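Local coordinates for protein cyclohexadienyl dehydratase (Synthetic construct, PDB 5JOS) that probably catalyses the dehydration and decarboxylation of prephenate and arogenate in phenylalanine biosynthesis, on a periplasmic solute-binding protein scaffold, at residues 55-60 against 223-227; 103-109 against 205-211; 133-138 against 173-179; 167-171 against 192-196. One frame throughout, in Å; residues are numbered along the deposited sequence.

Contact 1 of 4, residues 55-60 against 223-227; sequences SLAKSL and YVNQW
The shortest polar bond between these two helices joins S59 OG and Y223 OH at 2.8 Å, and either hydroxyl could be the donor. S59 OG meets the tyrosine ring at its edge, near its plane, while L60 CD2 lies over one face: L60 CD2 sits 3.6 Å from the Y223 ring centroid and 21° off the ring normal, a CH-pi contact.

One turn further along the second helix, W227 lies against the start of 55-60. Its CG stands anti to the backbone N (chi1 177°), which sends the indole across to the other helix. L56 CD1 rests over the six-membered ring of W227, 4.0 Å from its centroid, and L56 CB touches W227 CH2 at 3.8 Å. S55 OG meets the ring's edge in plane, 3.4 Å from W227 CZ2. An alanine in place of W227 would probably open a gap beside L56 and leave S55 and S59 without the indole they border. L56 also reaches V224, L56 CD2 to V224 CG2 at 4.3 Å.

The segment axes approach to 11.4 Å at 108°, so large side chains bridge well-separated backbones. This joins helix 48-60 to helix 218-233 within one lobe; L60 also packs on L16 and M20 of helix 15-22, and L56 on M87.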
loop_
_atom_site.group_PDB
_atom_site.type_symbol
_atom_site.label_atom_id
_atom_site.label_comp_id
_atom_site.label_asym_id
_atom_site.label_seq_id
_atom_site.Cartn_x
_atom_site.Cartn_y
_atom_site.Cartn_z
ATOM N N SER A 55 -10.590 -10.357 8.109
ATOM C CA SER A 55 -10.404 -10.020 9.509
ATOM C C SER A 55 -11.345 -8.835 9.955
ATOM O O SER A 55 -11.896 -8.851 11.051
ATOM C CB SER A 55 -8.895 -9.801 9.655
ATOM O OG SER A 55 -8.684 -9.162 10.849
ATOM N N LEU A 56 -11.653 -7.882 9.075
ATOM C CA LEU A 56 -12.652 -6.886 9.439
ATOM C C LEU A 56 -14.033 -7.517 9.670
ATOM O O LEU A 56 -14.672 -7.257 10.669
ATOM C CB LEU A 56 -12.755 -5.797 8.391
ATOM C CG LEU A 56 -13.770 -4.667 8.609
ATOM C CD1 LEU A 56 -13.557 -4.021 9.969
ATOM C CD2 LEU A 56 -13.624 -3.586 7.516
ATOM N N ALA A 57 -14.487 -8.375 8.762
ATOM C CA ALA A 57 -15.779 -9.066 8.927
ATOM C C ALA A 57 -15.847 -9.812 10.242
ATOM O O ALA A 57 -16.853 -9.758 10.948
ATOM C CB ALA A 57 -16.073 -10.025 7.769
ATOM N N LYS A 58 -14.751 -10.455 10.583
ATOM C CA LYS A 58 -14.724 -11.268 11.754
ATOM C C LYS A 58 -14.770 -10.331 12.959
ATOM O O LYS A 58 -15.434 -10.589 13.916
ATOM C CB LYS A 58 -13.451 -12.109 11.706
ATOM C CG LYS A 58 -13.173 -12.985 12.914
ATOM C CD LYS A 58 -11.849 -13.747 12.719
ATOM C CE LYS A 58 -11.716 -14.981 13.641
ATOM N NZ LYS A 58 -11.038 -14.687 14.945
ATOM N N SER A 59 -14.073 -9.219 12.915
ATOM C CA SER A 59 -14.166 -8.295 14.030
ATOM C C SER A 59 -15.650 -7.848 14.276
ATOM O O SER A 59 -16.091 -7.713 15.329
ATOM C CB SER A 59 -13.393 -7.058 13.658
ATOM O OG SER A 59 -13.483 -6.119 14.691
ATOM N N LEU A 60 -16.375 -7.642 13.194
ATOM C CA LEU A 60 -17.717 -7.267 13.255
ATOM C C LEU A 60 -18.652 -8.375 13.658
ATOM O O LEU A 60 -19.816 -8.107 13.955
ATOM C CB LEU A 60 -18.137 -6.698 11.906
ATOM C CG LEU A 60 -17.510 -5.333 11.591
ATOM C CD1 LEU A 60 -17.672 -5.055 10.110
ATOM C CD2 LEU A 60 -18.150 -4.194 12.356
ATOM N N TYR A 223 -15.318 3.068 13.426
ATOM C CA TYR A 223 -15.063 1.677 13.734
ATOM C C TYR A 223 -13.838 1.220 12.982
ATOM O O TYR A 223 -12.958 0.629 13.526
ATOM C CB TYR A 223 -16.224 0.771 13.297
ATOM C CG TYR A 223 -16.126 -0.680 13.797
ATOM C CD1 TYR A 223 -15.289 -1.607 13.177
ATOM C CD2 TYR A 223 -16.910 -1.141 14.874
ATOM C CE1 TYR A 223 -15.186 -2.918 13.667
ATOM C CE2 TYR A 223 -16.803 -2.454 15.345
ATOM C CZ TYR A 223 -15.941 -3.338 14.724
ATOM O OH TYR A 223 -15.829 -4.659 15.143
ATOM N N VAL A 224 -13.826 1.430 11.684
ATOM C CA VAL A 224 -12.682 0.979 10.871
ATOM C C VAL A 224 -11.376 1.490 11.306
ATOM O O VAL A 224 -10.379 0.719 11.330
ATOM C CB VAL A 224 -12.864 1.260 9.373
ATOM C CG1 VAL A 224 -11.624 0.881 8.573
ATOM C CG2 VAL A 224 -14.014 0.486 8.858
ATOM N N ASN A 225 -11.334 2.778 11.640
ATOM C CA ASN A 225 -10.135 3.390 12.158
ATOM C C ASN A 225 -9.683 2.849 13.490
ATOM O O ASN A 225 -8.474 2.656 13.723
ATOM C CB ASN A 225 -10.296 4.925 12.244
ATOM C CG ASN A 225 -10.189 5.596 10.825
ATOM O OD1 ASN A 225 -9.678 5.005 9.901
ATOM N ND2 ASN A 225 -10.676 6.800 10.686
ATOM N N GLN A 226 -10.607 2.676 14.425
ATOM C CA GLN A 226 -10.240 1.966 15.661
ATOM C C GLN A 226 -9.780 0.545 15.360
ATOM O O GLN A 226 -8.850 0.022 15.935
ATOM C CB GLN A 226 -11.444 1.844 16.524
ATOM C CG GLN A 226 -11.828 3.167 17.114
ATOM C CD GLN A 226 -13.280 3.187 17.440
ATOM O OE1 GLN A 226 -14.049 2.249 17.167
ATOM N NE2 GLN A 226 -13.673 4.240 18.069
ATOM N N TRP A 227 -10.424 -0.097 14.457
ATOM C CA TRP A 227 -9.970 -1.446 14.170
ATOM C C TRP A 227 -8.580 -1.530 13.503
ATOM O O TRP A 227 -7.752 -2.420 13.845
ATOM C CB TRP A 227 -10.935 -2.081 13.298
ATOM C CG TRP A 227 -10.546 -3.352 12.915
ATOM C CD1 TRP A 227 -10.507 -4.475 13.705
ATOM C CD2 TRP A 227 -10.092 -3.748 11.627
ATOM N NE1 TRP A 227 -10.083 -5.533 12.960
ATOM C CE2 TRP A 227 -9.790 -5.109 11.698
ATOM C CE3 TRP A 227 -9.887 -3.082 10.450
ATOM C CZ2 TRP A 227 -9.389 -5.800 10.647
ATOM C CZ3 TRP A 227 -9.427 -3.811 9.358
ATOM C CH2 TRP A 227 -9.164 -5.114 9.469
#

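Contact 2 of 4, residues 103-109 against 205-211; sequences SDPYMTF and THSEKGY
K209 runs from strand 205-213 across two aromatic rings of the facing segment. Its CB sits over one face of the Y106 ring, 4.0 Å from the centroid, as a CH-pi contact; CG passes M107 CB, CD and CE reach F109 CE1, and NZ hydrogen-bonds G89 O, Y33 OH and T91 OG1 outside the pair. The bend at chi2 (-67°) turns the chain from the tyrosine toward the phenylalanine.

Y211 takes the opposite face of Y106 in an offset stack, centroids 4.2 Å apart and planes at 10°, so Y106 is sandwiched between lysine methylene and tyrosine ring. A water at its edge links Y106 OH to G210 O. A serine in place of Y106 would probably leave K209 CB and the Y211 ring without the surface between them and this water short of a partner.

Further along, S207 CB lies 3.8 Å from the F109 ring centroid, over its face. The backbones pair antiparallel and end in a classic beta bulge: F109 O accepts from both H206 N at 2.8 Å and S207 N at 2.9 Å. At the other end S103 N bonds Y211 O, and Y211 N returns to S103 OG at 2.9 Å.

Strand 205-213 lies between 101-102 and 107-109 in a small antiparallel sheet. Helix 218-233 packs on S103 and Y211, helix 236-245 meets M107, and on helix 48-60 D49 OD1 bonds Y211 OH while V52 packs on Y211.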
loop_
_atom_site.group_PDB
_atom_site.type_symbol
_atom_site.label_atom_id
_atom_site.label_comp_id
_atom_site.label_asym_id
_atom_site.label_seq_id
_atom_site.Cartn_x
_atom_site.Cartn_y
_atom_site.Cartn_z
ATOM N N SER A 103 -10.515 5.543 5.293
ATOM C CA SER A 103 -9.840 5.197 6.516
ATOM C C SER A 103 -8.504 5.877 6.639
ATOM O O SER A 103 -7.940 6.290 5.676
ATOM C CB SER A 103 -9.598 3.683 6.557
ATOM O OG SER A 103 -8.563 3.214 5.757
ATOM N N ASP A 104 -7.972 5.879 7.847
ATOM C CA ASP A 104 -6.572 6.164 8.034
ATOM C C ASP A 104 -5.733 5.181 7.180
ATOM O O ASP A 104 -6.202 4.097 6.827
ATOM C CB ASP A 104 -6.166 6.006 9.494
ATOM C CG ASP A 104 -6.833 6.978 10.383
ATOM O OD1 ASP A 104 -7.136 8.073 9.953
ATOM O OD2 ASP A 104 -7.015 6.639 11.542
ATOM N N PRO A 105 -4.501 5.555 6.876
ATOM C CA PRO A 105 -3.746 4.821 5.870
ATOM C C PRO A 105 -3.221 3.564 6.456
ATOM O O PRO A 105 -2.903 3.519 7.602
ATOM C CB PRO A 105 -2.648 5.801 5.485
ATOM C CG PRO A 105 -2.551 6.772 6.629
ATOM C CD PRO A 105 -3.952 6.913 7.118
ATOM N N TYR A 106 -3.226 2.479 5.719
ATOM C CA TYR A 106 -2.577 1.280 6.223
ATOM C C TYR A 106 -1.226 0.953 5.564
ATOM O O TYR A 106 -0.543 -0.007 5.967
ATOM C CB TYR A 106 -3.500 0.057 6.080
ATOM C CG TYR A 106 -3.894 -0.280 4.695
ATOM C CD1 TYR A 106 -4.985 0.308 4.125
ATOM C CD2 TYR A 106 -3.212 -1.212 3.948
ATOM C CE1 TYR A 106 -5.340 0.027 2.821
ATOM C CE2 TYR A 106 -3.577 -1.509 2.662
ATOM C CZ TYR A 106 -4.682 -0.917 2.126
ATOM O OH TYR A 106 -5.148 -1.219 0.877
ATOM N N MET A 107 -0.873 1.744 4.554
ATOM C CA MET A 107 0.418 1.689 3.947
ATOM C C MET A 107 0.761 3.034 3.375
ATOM O O MET A 107 -0.109 3.753 2.795
ATOM C CB MET A 107 0.388 0.662 2.790
ATOM C CG MET A 107 1.783 0.316 2.325
ATOM S SD MET A 107 1.577 -0.824 0.955
ATOM C CE MET A 107 0.884 -2.222 1.882
ATOM N N THR A 108 2.033 3.387 3.499
ATOM C CA THR A 108 2.597 4.561 2.810
ATOM C C THR A 108 3.594 4.145 1.745
ATOM O O THR A 108 4.199 3.110 1.865
ATOM C CB THR A 108 3.237 5.534 3.760
ATOM O OG1 THR A 108 4.222 4.868 4.534
ATOM C CG2 THR A 108 2.174 6.039 4.798
ATOM N N PHE A 109 3.643 4.868 0.655
ATOM C CA PHE A 109 4.536 4.523 -0.395
ATOM C C PHE A 109 4.951 5.706 -1.229
ATOM O O PHE A 109 4.402 6.773 -1.073
ATOM C CB PHE A 109 3.888 3.418 -1.254
ATOM C CG PHE A 109 2.742 3.848 -2.125
ATOM C CD1 PHE A 109 1.446 3.851 -1.636
ATOM C CD2 PHE A 109 2.933 4.138 -3.417
ATOM C CE1 PHE A 109 0.398 4.230 -2.443
ATOM C CE2 PHE A 109 1.896 4.511 -4.248
ATOM C CZ PHE A 109 0.616 4.540 -3.758
ATOM N N THR A 205 8.280 8.666 0.863
ATOM C CA THR A 205 6.862 8.351 0.716
ATOM C C THR A 205 6.106 9.586 0.277
ATOM O O THR A 205 6.512 10.652 0.589
ATOM C CB THR A 205 6.256 7.894 2.007
ATOM O OG1 THR A 205 6.424 8.885 2.961
ATOM C CG2 THR A 205 6.895 6.662 2.494
ATOM N N HIS A 206 5.104 9.425 -0.578
ATOM C CA HIS A 206 4.315 10.566 -1.041
ATOM C C HIS A 206 2.867 10.221 -1.199
ATOM O O HIS A 206 2.086 11.051 -1.552
ATOM C CB HIS A 206 4.844 11.175 -2.366
ATOM C CG HIS A 206 4.946 10.227 -3.518
ATOM N ND1 HIS A 206 3.903 9.451 -3.978
ATOM C CD2 HIS A 206 5.979 9.986 -4.357
ATOM C CE1 HIS A 206 4.313 8.717 -4.990
ATOM N NE2 HIS A 206 5.559 9.053 -5.253
ATOM N N SER A 207 2.522 8.960 -1.049
ATOM C CA SER A 207 1.186 8.537 -1.137
ATOM C C SER A 207 0.790 7.530 -0.044
ATOM O O SER A 207 1.592 7.048 0.723
ATOM C CB SER A 207 0.889 7.919 -2.490
ATOM O OG SER A 207 1.293 8.764 -3.532
ATOM N N GLU A 208 -0.480 7.187 -0.036
ATOM C CA GLU A 208 -0.965 6.190 0.900
ATOM C C GLU A 208 -2.138 5.400 0.379
ATOM O O GLU A 208 -2.826 5.786 -0.604
ATOM C CB GLU A 208 -1.291 6.900 2.238
ATOM C CG GLU A 208 -2.396 7.875 2.157
ATOM C CD GLU A 208 -2.580 8.779 3.418
ATOM O OE1 GLU A 208 -1.609 9.234 4.022
ATOM O OE2 GLU A 208 -3.735 8.977 3.832
ATOM N N LYS A 209 -2.350 4.261 1.003
ATOM C CA LYS A 209 -3.449 3.404 0.673
ATOM C C LYS A 209 -4.404 3.441 1.844
ATOM O O LYS A 209 -3.985 3.426 3.011
ATOM C CB LYS A 209 -3.028 1.913 0.579
ATOM C CG LYS A 209 -1.881 1.499 -0.353
ATOM C CD LYS A 209 -2.279 1.707 -1.732
ATOM C CE LYS A 209 -1.321 1.011 -2.697
ATOM N NZ LYS A 209 -1.921 1.351 -4.034
ATOM N N GLY A 210 -5.684 3.330 1.532
ATOM C CA GLY A 210 -6.708 3.402 2.566
ATOM C C GLY A 210 -7.880 2.581 2.095
ATOM O O GLY A 210 -7.966 2.152 0.906
ATOM N N TYR A 211 -8.782 2.299 3.030
ATOM C CA TYR A 211 -10.067 1.648 2.688
ATOM C C TYR A 211 -11.139 2.719 2.415
ATOM O O TYR A 211 -11.305 3.642 3.146
ATOM C CB TYR A 211 -10.475 0.614 3.735
ATOM C CG TYR A 211 -9.358 -0.399 3.945
ATOM C CD1 TYR A 211 -8.877 -1.124 2.921
ATOM C CD2 TYR A 211 -8.777 -0.566 5.169
ATOM C CE1 TYR A 211 -7.841 -2.028 3.110
ATOM C CE2 TYR A 211 -7.773 -1.499 5.379
ATOM C CZ TYR A 211 -7.276 -2.179 4.331
ATOM O OH TYR A 211 -6.204 -3.033 4.498
HETATM O O HOH W 1 -6.786 8.770 5.319
HETATM O O HOH W 2 -7.758 -0.433 -0.191
#

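Contact 3 of 4, residues 133-138 against 173-179; sequences DVRVAV and GRADVMI
R135 and D176 meet side-on, R135 NE to D176 OD2 at 3.1 Å and R135 NH2 to D176 OD1 at 3.0 Å, both oxygens in the guanidinium plane although the carboxylate is turned 51° from it. The bend at chi3 (-50°) folds the arginine back over the loop 173-176, so the flat guanidinium lies over the R174-A175 peptide and NH2 also bonds G173 O.

Beyond this lid the fit is apolar. V134 turns its CG1 branch onto the CG2 branch of V177, 3.7 Å from V134 CG1 to V177 CG2. I179 lies alongside V138, its CB against V138 CG1 at 4.1 Å, and its CG1 reaches forward to the CG1 branch of V136. On the other side of the sheet the residues are small: A137 and A175 meet methyl to methyl, letting the chains come close there.

R135 O takes both D176 N and V177 N, and A137 N bonds V177 O, in the ladder of a parallel pair. D176 OD1 has a second charged partner in R116. G173 closes helix 166-171 with a Schellman motif, and the chain then enters strand 177-181, neighbour to 135-138 in the mixed sheet of a periplasmic-binding-protein lobe.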
loop_
_atom_site.group_PDB
_atom_site.type_symbol
_atom_site.label_atom_id
_atom_site.label_comp_id
_atom_site.label_asym_id
_atom_site.label_seq_id
_atom_site.Cartn_x
_atom_site.Cartn_y
_atom_site.Cartn_z
ATOM N N ASP A 133 30.091 8.903 -0.255
ATOM C CA ASP A 133 30.585 7.599 -0.716
ATOM C C ASP A 133 29.421 6.722 -1.306
ATOM O O ASP A 133 29.628 5.589 -1.780
ATOM C CB ASP A 133 31.235 6.944 0.484
ATOM C CG ASP A 133 30.590 7.426 1.765
ATOM O OD1 ASP A 133 31.076 8.395 2.391
ATOM O OD2 ASP A 133 29.510 6.917 2.058
ATOM N N VAL A 134 28.196 7.224 -1.320
ATOM C CA VAL A 134 27.056 6.337 -1.686
ATOM C C VAL A 134 26.801 6.511 -3.176
ATOM O O VAL A 134 26.618 7.637 -3.623
ATOM C CB VAL A 134 25.798 6.649 -0.845
ATOM C CG1 VAL A 134 24.639 5.741 -1.292
ATOM C CG2 VAL A 134 26.112 6.473 0.652
ATOM N N ARG A 135 26.836 5.407 -3.942
ATOM C CA ARG A 135 26.568 5.464 -5.365
ATOM C C ARG A 135 25.082 5.220 -5.651
ATOM O O ARG A 135 24.548 4.096 -5.473
ATOM C CB ARG A 135 27.470 4.490 -6.151
ATOM C CG ARG A 135 28.949 4.898 -6.130
ATOM C CD ARG A 135 29.855 3.733 -6.527
ATOM N NE ARG A 135 29.460 2.569 -5.709
ATOM C CZ ARG A 135 29.809 1.294 -5.923
ATOM N NH1 ARG A 135 30.593 0.973 -6.927
ATOM N NH2 ARG A 135 29.369 0.325 -5.129
ATOM N N VAL A 136 24.428 6.292 -6.081
ATOM C CA VAL A 136 23.029 6.314 -6.347
ATOM C C VAL A 136 22.747 6.206 -7.796
ATOM O O VAL A 136 23.379 6.872 -8.598
ATOM C CB VAL A 136 22.410 7.623 -5.852
ATOM C CG1 VAL A 136 20.954 7.755 -6.264
ATOM C CG2 VAL A 136 22.461 7.652 -4.339
ATOM N N ALA A 137 21.821 5.313 -8.104
ATOM C CA ALA A 137 21.494 4.987 -9.491
ATOM C C ALA A 137 20.106 5.376 -9.823
ATOM O O ALA A 137 19.200 5.044 -9.080
ATOM C CB ALA A 137 21.664 3.513 -9.763
ATOM N N VAL A 138 19.927 6.107 -10.935
ATOM C CA VAL A 138 18.591 6.420 -11.361
ATOM C C VAL A 138 18.507 6.394 -12.876
ATOM O O VAL A 138 19.533 6.553 -13.578
ATOM C CB VAL A 138 18.153 7.807 -10.911
ATOM C CG1 VAL A 138 18.175 7.935 -9.405
ATOM C CG2 VAL A 138 19.050 8.849 -11.536
ATOM N N GLY A 173 27.189 -4.755 -7.299
ATOM C CA GLY A 173 28.149 -3.938 -6.526
ATOM C C GLY A 173 28.697 -2.763 -7.313
ATOM O O GLY A 173 29.673 -2.100 -6.890
ATOM N N ARG A 174 28.061 -2.466 -8.436
ATOM C CA ARG A 174 28.485 -1.339 -9.235
ATOM C C ARG A 174 27.756 -0.066 -8.858
ATOM O O ARG A 174 28.055 0.957 -9.393
ATOM C CB ARG A 174 28.405 -1.655 -10.760
ATOM C CG ARG A 174 29.390 -2.772 -11.230
ATOM C CD ARG A 174 29.326 -3.033 -12.757
ATOM N NE ARG A 174 27.993 -3.506 -13.178
ATOM C CZ ARG A 174 27.634 -4.785 -13.291
ATOM N NH1 ARG A 174 28.482 -5.756 -13.040
ATOM N NH2 ARG A 174 26.403 -5.105 -13.651
ATOM N N ALA A 175 26.702 -0.143 -8.030
ATOM C CA ALA A 175 26.046 1.023 -7.445
ATOM C C ALA A 175 25.590 0.531 -6.106
ATOM O O ALA A 175 25.547 -0.692 -5.854
ATOM C CB ALA A 175 24.849 1.420 -8.258
ATOM N N ASP A 176 25.174 1.441 -5.278
ATOM C CA ASP A 176 24.793 1.096 -3.892
ATOM C C ASP A 176 23.301 1.207 -3.564
ATOM O O ASP A 176 22.793 0.486 -2.684
ATOM C CB ASP A 176 25.469 2.090 -2.951
ATOM C CG ASP A 176 26.994 1.941 -2.966
ATOM O OD1 ASP A 176 27.411 0.785 -2.948
ATOM O OD2 ASP A 176 27.737 2.915 -3.105
ATOM N N VAL A 177 22.634 2.165 -4.199
ATOM C CA VAL A 177 21.210 2.435 -3.922
ATOM C C VAL A 177 20.515 2.847 -5.204
ATOM O O VAL A 177 20.911 3.835 -5.827
ATOM C CB VAL A 177 21.067 3.626 -2.978
ATOM C CG1 VAL A 177 19.575 3.939 -2.736
ATOM C CG2 VAL A 177 21.813 3.432 -1.634
ATOM N N MET A 178 19.451 2.119 -5.588
ATOM C CA MET A 178 18.627 2.497 -6.722
ATOM C C MET A 178 17.385 3.152 -6.163
ATOM O O MET A 178 16.811 2.610 -5.240
ATOM C CB MET A 178 18.248 1.258 -7.552
ATOM C CG MET A 178 17.275 1.613 -8.664
ATOM S SD MET A 178 16.839 0.050 -9.436
ATOM C CE MET A 178 15.595 0.658 -10.570
ATOM N N ILE A 179 17.035 4.347 -6.664
ATOM C CA ILE A 179 15.799 5.024 -6.331
ATOM C C ILE A 179 14.784 4.707 -7.353
ATOM O O ILE A 179 15.033 4.931 -8.531
ATOM C CB ILE A 179 15.929 6.565 -6.308
ATOM C CG1 ILE A 179 17.014 6.945 -5.351
ATOM C CG2 ILE A 179 14.642 7.237 -5.948
ATOM C CD1 ILE A 179 16.786 6.559 -3.899
#

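Contact 4 of 4, residues 167-171 against 192-196; sequences FQEVA and HPGLA. With NA (sodium ion), chain B.
A type I beta turn from H192 to L195, which carries a sodium site on its carbonyls, packs the side chains of H192 and L195 against helix 166-171. L195 makes the apolar part: L195 CD2 lies 3.7 Å from V170 CG1 and 3.8 Å from A171 CB, while L195 CD1 meets F167 CD1 at the ring's edge, 4.0 Å away. With L195 CG anti to the carbonyl carbon and CD1 in turn anti to CA, the two methyl branches divide the helix surface between them, one toward F167 and one toward V170 and A171.

H192 flanks this cluster. H192 NE2 comes to 3.5 Å from A171 CB, and Q168 OE1 lies at the imidazole edge in plane, with the amide turned 34° from the ring. On the far edge, H192 ND1 accepts from G194 N at 2.9 Å, the donor only 3° out of the ring plane; this bond fixes the ring's rotation and braces the turn. L195 CG lies over one face of the same ring.

The main-chain oxygens of H192 and L195 point the other way, to the sodium ion, at 2.3 and 2.5 Å. F167 also stacks on Y188, and both F167 and V170 touch M178 of strand 177-181. Two waters and A189 O complete the five ligands of the ion, a sodium site of main-chain oxygens and waters at the type I turn leading into edge strand 195-197.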
loop_
_atom_site.group_PDB
_atom_site.type_symbol
_atom_site.label_atom_id
_atom_site.label_comp_id
_atom_site.label_asym_id
_atom_site.label_seq_id
_atom_site.Cartn_x
_atom_site.Cartn_y
_atom_site.Cartn_z
ATOM N N PHE A 167 18.721 -2.434 -11.337
ATOM C CA PHE A 167 18.715 -3.228 -10.116
ATOM C C PHE A 167 19.937 -4.152 -10.035
ATOM O O PHE A 167 20.454 -4.455 -8.970
ATOM C CB PHE A 167 17.407 -4.020 -9.974
ATOM C CG PHE A 167 17.244 -5.115 -10.947
ATOM C CD1 PHE A 167 17.664 -6.365 -10.640
ATOM C CD2 PHE A 167 16.677 -4.891 -12.177
ATOM C CE1 PHE A 167 17.552 -7.440 -11.543
ATOM C CE2 PHE A 167 16.546 -5.917 -13.078
ATOM C CZ PHE A 167 16.981 -7.203 -12.782
ATOM N N GLN A 168 20.352 -4.628 -11.201
ATOM C CA GLN A 168 21.471 -5.522 -11.315
ATOM C C GLN A 168 22.802 -4.820 -11.107
ATOM O O GLN A 168 23.769 -5.443 -10.649
ATOM C CB GLN A 168 21.426 -6.170 -12.699
ATOM C CG GLN A 168 22.400 -7.268 -12.838
ATOM C CD GLN A 168 22.282 -8.293 -11.709
ATOM O OE1 GLN A 168 21.184 -8.836 -11.458
ATOM N NE2 GLN A 168 23.416 -8.554 -11.015
ATOM N N GLU A 169 22.863 -3.517 -11.408
ATOM C CA GLU A 169 24.030 -2.725 -11.012
ATOM C C GLU A 169 24.181 -2.698 -9.504
ATOM O O GLU A 169 25.287 -2.680 -9.016
ATOM C CB GLU A 169 23.900 -1.282 -11.469
ATOM C CG GLU A 169 23.816 -1.123 -12.981
ATOM C CD GLU A 169 25.006 -1.694 -13.665
ATOM O OE1 GLU A 169 26.107 -1.253 -13.364
ATOM O OE2 GLU A 169 24.849 -2.626 -14.470
ATOM N N VAL A 170 23.070 -2.576 -8.762
ATOM C CA VAL A 170 23.139 -2.620 -7.311
ATOM C C VAL A 170 23.660 -3.982 -6.837
ATOM O O VAL A 170 24.574 -4.049 -6.059
ATOM C CB VAL A 170 21.784 -2.271 -6.650
ATOM C CG1 VAL A 170 21.825 -2.470 -5.157
ATOM C CG2 VAL A 170 21.458 -0.805 -6.926
ATOM N N ALA A 171 23.037 -5.056 -7.299
ATOM C CA ALA A 171 23.354 -6.404 -6.896
ATOM C C ALA A 171 24.751 -6.740 -7.163
ATOM O O ALA A 171 25.299 -7.478 -6.384
ATOM C CB ALA A 171 22.513 -7.447 -7.627
ATOM N N HIS A 192 15.142 -11.209 -6.216
ATOM C CA HIS A 192 16.573 -11.319 -6.227
ATOM C C HIS A 192 17.118 -11.567 -4.807
ATOM O O HIS A 192 16.906 -10.753 -3.920
ATOM C CB HIS A 192 17.157 -10.066 -6.812
ATOM C CG HIS A 192 18.577 -10.196 -7.240
ATOM N ND1 HIS A 192 19.600 -10.602 -6.394
ATOM C CD2 HIS A 192 19.161 -9.986 -8.449
ATOM C CE1 HIS A 192 20.745 -10.614 -7.059
ATOM N NE2 HIS A 192 20.505 -10.215 -8.300
ATOM N N PRO A 193 17.835 -12.679 -4.574
ATOM C CA PRO A 193 18.300 -12.977 -3.244
ATOM C C PRO A 193 19.321 -12.008 -2.692
ATOM O O PRO A 193 19.624 -12.041 -1.514
ATOM C CB PRO A 193 18.927 -14.346 -3.395
ATOM C CG PRO A 193 19.386 -14.389 -4.841
ATOM C CD PRO A 193 18.336 -13.642 -5.564
ATOM N N GLY A 194 19.932 -11.240 -3.558
ATOM C CA GLY A 194 21.016 -10.335 -3.185
ATOM C C GLY A 194 20.491 -8.932 -2.920
ATOM O O GLY A 194 21.243 -8.039 -2.620
ATOM N N LEU A 195 19.209 -8.702 -3.080
ATOM C CA LEU A 195 18.687 -7.281 -2.954
ATOM C C LEU A 195 17.610 -7.205 -1.875
ATOM O O LEU A 195 16.920 -8.205 -1.570
ATOM C CB LEU A 195 18.087 -6.785 -4.243
ATOM C CG LEU A 195 18.949 -6.716 -5.503
ATOM C CD1 LEU A 195 18.166 -6.285 -6.714
ATOM C CD2 LEU A 195 20.014 -5.701 -5.357
ATOM N N ALA A 196 17.529 -6.046 -1.259
ATOM C CA ALA A 196 16.531 -5.735 -0.270
ATOM C C ALA A 196 15.930 -4.362 -0.515
ATOM O O ALA A 196 16.562 -3.451 -1.047
ATOM C CB ALA A 196 17.155 -5.773 1.110
HETATM NA NA NA B . 15.656 -10.361 -1.985
HETATM O O HOH W 3 17.149 -11.165 -0.280
HETATM O O HOH W 4 14.115 -10.052 -0.263
#

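From the N terminus, 55-60 comes first and waits until 223-227 to close contact 1, the widest loop. Inside it, 103-109 opens contact 2, closed at 205-211, and contacts 3 and 4 both nest within that. These two cross: 133-138 opens, 167-171 follows, 173-179 closes contact 3, and 192-196 closes contact 4. Contacts 1 and 2 touch through N225 OD1 and D104 N, helix 218-233 following strand 205-213 directly. Contacts 3 and 4 meet through the R174-E169 salt bridge and both reach the same mixed sheet, contact 4 through edge strand 195-197, with helix 166-171 packed against it; contact 1 lies across the chain's centre, about 42 Å from contact 3 between centres.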